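Local coordinates for designed protein 5L6HC3_1 (Synthetic construct, PDB 5IZS), which assembles as a designed homotrimer of helical hairpins, in which hydrogen-bond networks buried between subunits probably set the specificity of association, at residues D9-L13 against E76-I80. Sequence-based numbering, arbitrary orientation.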
ATOM      1  N   ASP C   9      17.027  -2.672 -17.667  1.00 43.34           N
ATOM      2  CA  ASP C   9      17.542  -2.128 -16.415  1.00 43.74           C
ATOM      3  C   ASP C   9      16.544  -1.177 -15.771  1.00 36.71           C
ATOM      4  O   ASP C   9      16.437  -1.112 -14.548  1.00 33.88           O
ATOM      5  CB  ASP C   9      18.872  -1.412 -16.641  1.00 52.87           C
ATOM      6  CG  ASP C   9      20.000  -2.369 -16.952  1.00 62.24           C
ATOM      7  OD1 ASP C   9      19.893  -3.557 -16.577  1.00 64.49           O
ATOM      8  OD2 ASP C   9      20.996  -1.935 -17.569  1.00 66.32           O
ATOM      9  N   LEU C  10      15.822  -0.431 -16.601  1.00 37.48           N
ATOM     10  CA  LEU C  10      14.734   0.409 -16.121  1.00 36.01           C
ATOM     11  C   LEU C  10      13.633  -0.455 -15.524  1.00 42.75           C
ATOM     12  O   LEU C  10      12.977  -0.074 -14.551  1.00 48.41           O
ATOM     13  CB  LEU C  10      14.177   1.267 -17.255  1.00 33.15           C
ATOM     14  CG  LEU C  10      14.944   2.558 -17.528  1.00 34.10           C
ATOM     15  CD1 LEU C  10      14.408   3.262 -18.761  1.00 32.53           C
ATOM     16  CD2 LEU C  10      14.849   3.461 -16.314  1.00 33.56           C
ATOM     17  N   GLN C  11      13.445  -1.628 -16.117  1.00 40.69           N
ATOM     18  CA  GLN C  11      12.410  -2.553 -15.687  1.00 40.62           C
ATOM     19  C   GLN C  11      12.681  -3.104 -14.286  1.00 42.59           C
ATOM     20  O   GLN C  11      11.780  -3.139 -13.449  1.00 42.64           O
ATOM     21  CB  GLN C  11      12.280  -3.700 -16.689  1.00 40.56           C
ATOM     22  CG  GLN C  11      11.129  -4.643 -16.401  1.00 44.28           C
ATOM     23  CD  GLN C  11       9.771  -4.004 -16.624  1.00 48.73           C
ATOM     24  OE1 GLN C  11       9.661  -2.946 -17.243  1.00 53.14           O
ATOM     25  NE2 GLN C  11       8.725  -4.648 -16.117  1.00 45.30           N
ATOM     26  N   ARG C  12      13.918  -3.526 -14.031  1.00 41.57           N
ATOM     27  CA  ARG C  12      14.285  -4.073 -12.726  1.00 42.41           C
ATOM     28  C   ARG C  12      14.199  -2.993 -11.646  1.00 38.16           C
ATOM     29  O   ARG C  12      13.907  -3.284 -10.486  1.00 34.90           O
ATOM     30  CB  ARG C  12      15.691  -4.687 -12.767  1.00 50.83           C
ATOM     31  CG  ARG C  12      16.013  -5.591 -11.579  1.00 60.87           C
ATOM     32  CD  ARG C  12      17.471  -6.064 -11.575  1.00 71.29           C
ATOM     33  NE  ARG C  12      17.699  -7.260 -12.384  1.00 79.94           N
ATOM     34  CZ  ARG C  12      18.524  -7.313 -13.426  1.00 85.90           C
ATOM     35  NH1 ARG C  12      19.204  -6.237 -13.797  1.00 87.85           N
ATOM     36  NH2 ARG C  12      18.670  -8.446 -14.101  1.00 88.07           N
ATOM     37  N   LEU C  13      14.440  -1.744 -12.046  1.00 40.72           N
ATOM     38  CA  LEU C  13      14.275  -0.595 -11.162  1.00 36.27           C
ATOM     39  C   LEU C  13      12.828  -0.525 -10.675  1.00 36.18           C
ATOM     40  O   LEU C  13      12.574  -0.284  -9.497  1.00 32.31           O
ATOM     41  CB  LEU C  13      14.678   0.697 -11.886  1.00 41.35           C
ATOM     42  CG  LEU C  13      14.841   2.001 -11.101  1.00 43.67           C
ATOM     43  CD1 LEU C  13      15.688   1.783  -9.860  1.00 45.90           C
ATOM     44  CD2 LEU C  13      15.469   3.070 -11.988  1.00 37.75           C
ATOM     45  N   GLU C  76      17.600   7.720 -10.960  1.00 30.60           N
ATOM     46  CA  GLU C  76      18.360   6.636 -11.575  1.00 31.53           C
ATOM     47  C   GLU C  76      17.853   6.377 -12.988  1.00 31.39           C
ATOM     48  O   GLU C  76      18.629   6.049 -13.886  1.00 27.31           O
ATOM     49  CB  GLU C  76      18.274   5.357 -10.739  1.00 38.18           C
ATOM     50  CG  GLU C  76      19.142   5.359  -9.489  1.00 46.46           C
ATOM     51  CD  GLU C  76      19.276   3.976  -8.876  1.00 51.80           C
ATOM     52  OE1 GLU C  76      19.757   3.059  -9.577  1.00 56.63           O
ATOM     53  OE2 GLU C  76      18.888   3.801  -7.702  1.00 51.74           O
ATOM     54  N   SER C  77      16.546   6.543 -13.178  1.00 30.82           N
ATOM     55  CA  SER C  77      15.928   6.371 -14.489  1.00 32.02           C
ATOM     56  C   SER C  77      16.424   7.415 -15.481  1.00 36.08           C
ATOM     57  O   SER C  77      16.724   7.095 -16.631  1.00 31.20           O
ATOM     58  CB  SER C  77      14.408   6.441 -14.381  1.00 33.30           C
ATOM     59  OG  SER C  77      13.894   5.302 -13.712  1.00 33.49           O
ATOM     60  N   ARG C  78      16.490   8.666 -15.030  1.00 37.14           N
ATOM     61  CA  ARG C  78      17.037   9.747 -15.843  1.00 41.47           C
ATOM     62  C   ARG C  78      18.440   9.407 -16.324  1.00 44.28           C
ATOM     63  O   ARG C  78      18.770   9.581 -17.493  1.00 44.03           O
ATOM     64  CB  ARG C  78      17.099  11.055 -15.060  1.00 43.45           C
ATOM     65  CG  ARG C  78      15.786  11.700 -14.673  1.00 47.50           C
ATOM     66  CD  ARG C  78      16.067  13.060 -14.027  1.00 55.19           C
ATOM     67  NE  ARG C  78      17.274  13.027 -13.194  1.00 58.25           N
ATOM     68  CZ  ARG C  78      18.442  13.573 -13.530  1.00 59.30           C
ATOM     69  NH1 ARG C  78      18.573  14.207 -14.689  1.00 61.17           N
ATOM     70  NH2 ARG C  78      19.480  13.482 -12.707  1.00 56.08           N
ATOM     71  N   TYR C  79      19.264   8.937 -15.395  1.00 43.01           N
ATOM     72  CA  TYR C  79      20.650   8.584 -15.678  1.00 42.16           C
ATOM     73  C   TYR C  79      20.767   7.552 -16.794  1.00 44.63           C
ATOM     74  O   TYR C  79      21.684   7.598 -17.617  1.00 42.72           O
ATOM     75  CB  TYR C  79      21.314   8.055 -14.410  1.00 36.18           C
ATOM     76  CG  TYR C  79      22.644   7.396 -14.652  1.00 35.44           C
ATOM     77  CD1 TYR C  79      23.759   8.152 -14.978  1.00 41.53           C
ATOM     78  CD2 TYR C  79      22.788   6.018 -14.553  1.00 35.81           C
ATOM     79  CE1 TYR C  79      24.986   7.555 -15.204  1.00 38.39           C
ATOM     80  CE2 TYR C  79      24.014   5.411 -14.775  1.00 36.74           C
ATOM     81  CZ  TYR C  79      25.110   6.185 -15.100  1.00 34.29           C
ATOM     82  OH  TYR C  79      26.331   5.590 -15.323  1.00 31.53           O
ATOM     83  N   ILE C  80      19.819   6.624 -16.808  1.00 47.43           N
ATOM     84  CA  ILE C  80      19.804   5.522 -17.760  1.00 49.01           C
ATOM     85  C   ILE C  80      19.415   6.004 -19.165  1.00 54.13           C
ATOM     86  O   ILE C  80      19.698   5.341 -20.155  1.00 57.70           O
ATOM     87  CB  ILE C  80      18.842   4.404 -17.262  1.00 46.35           C
ATOM     88  CG1 ILE C  80      19.402   3.769 -15.988  1.00 45.12           C
ATOM     89  CG2 ILE C  80      18.636   3.315 -18.301  1.00 48.23           C
ATOM     90  CD1 ILE C  80      18.451   2.811 -15.312  1.00 42.38           C
TER
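Glu76 turns one face of its carboxylate to Leu13, whose CD1 lies over it at a loose 4.3 Å from CD; the acid is paired with Arg72. Asp9 touches Ile80 CD1 only loosely, through CB and not its carboxylate. The aliphatic base of Glu76 sits closer, CB 3.8 Å from Leu13 CD2. Leu13 CG stands anti to the backbone N (chi1 -169°), and the second torsion turns CD2 toward Ser77, 3.2 Å from OG. Leu10 CD2 reaches the same oxygen at 3.3 Å, so two methyls close tightly on it. Leu10 and Ile80 run past each other in opposite senses: Leu10 CG lies 3.8 Å from Ile80 CG2, and Leu10 CD2 is equally near Ile80 CD1. Shortening Leu10 to an alanine would probably open a gap between Ser77 and Ile80 and weaken the packing on Val7 of the second subunit. The segments run antiparallel (176°), axes 10.3 Å apart, joining helices 6-41 and 45-82 near the open end of the hairpin. With no hydrogen bond between them, the contact is van der Waals packing of methyls on one another and on the Ser77 hydroxyl, whose polar needs are met by Ala73 O and Gln11 NE2 of the second subunit, consistent with the designed network.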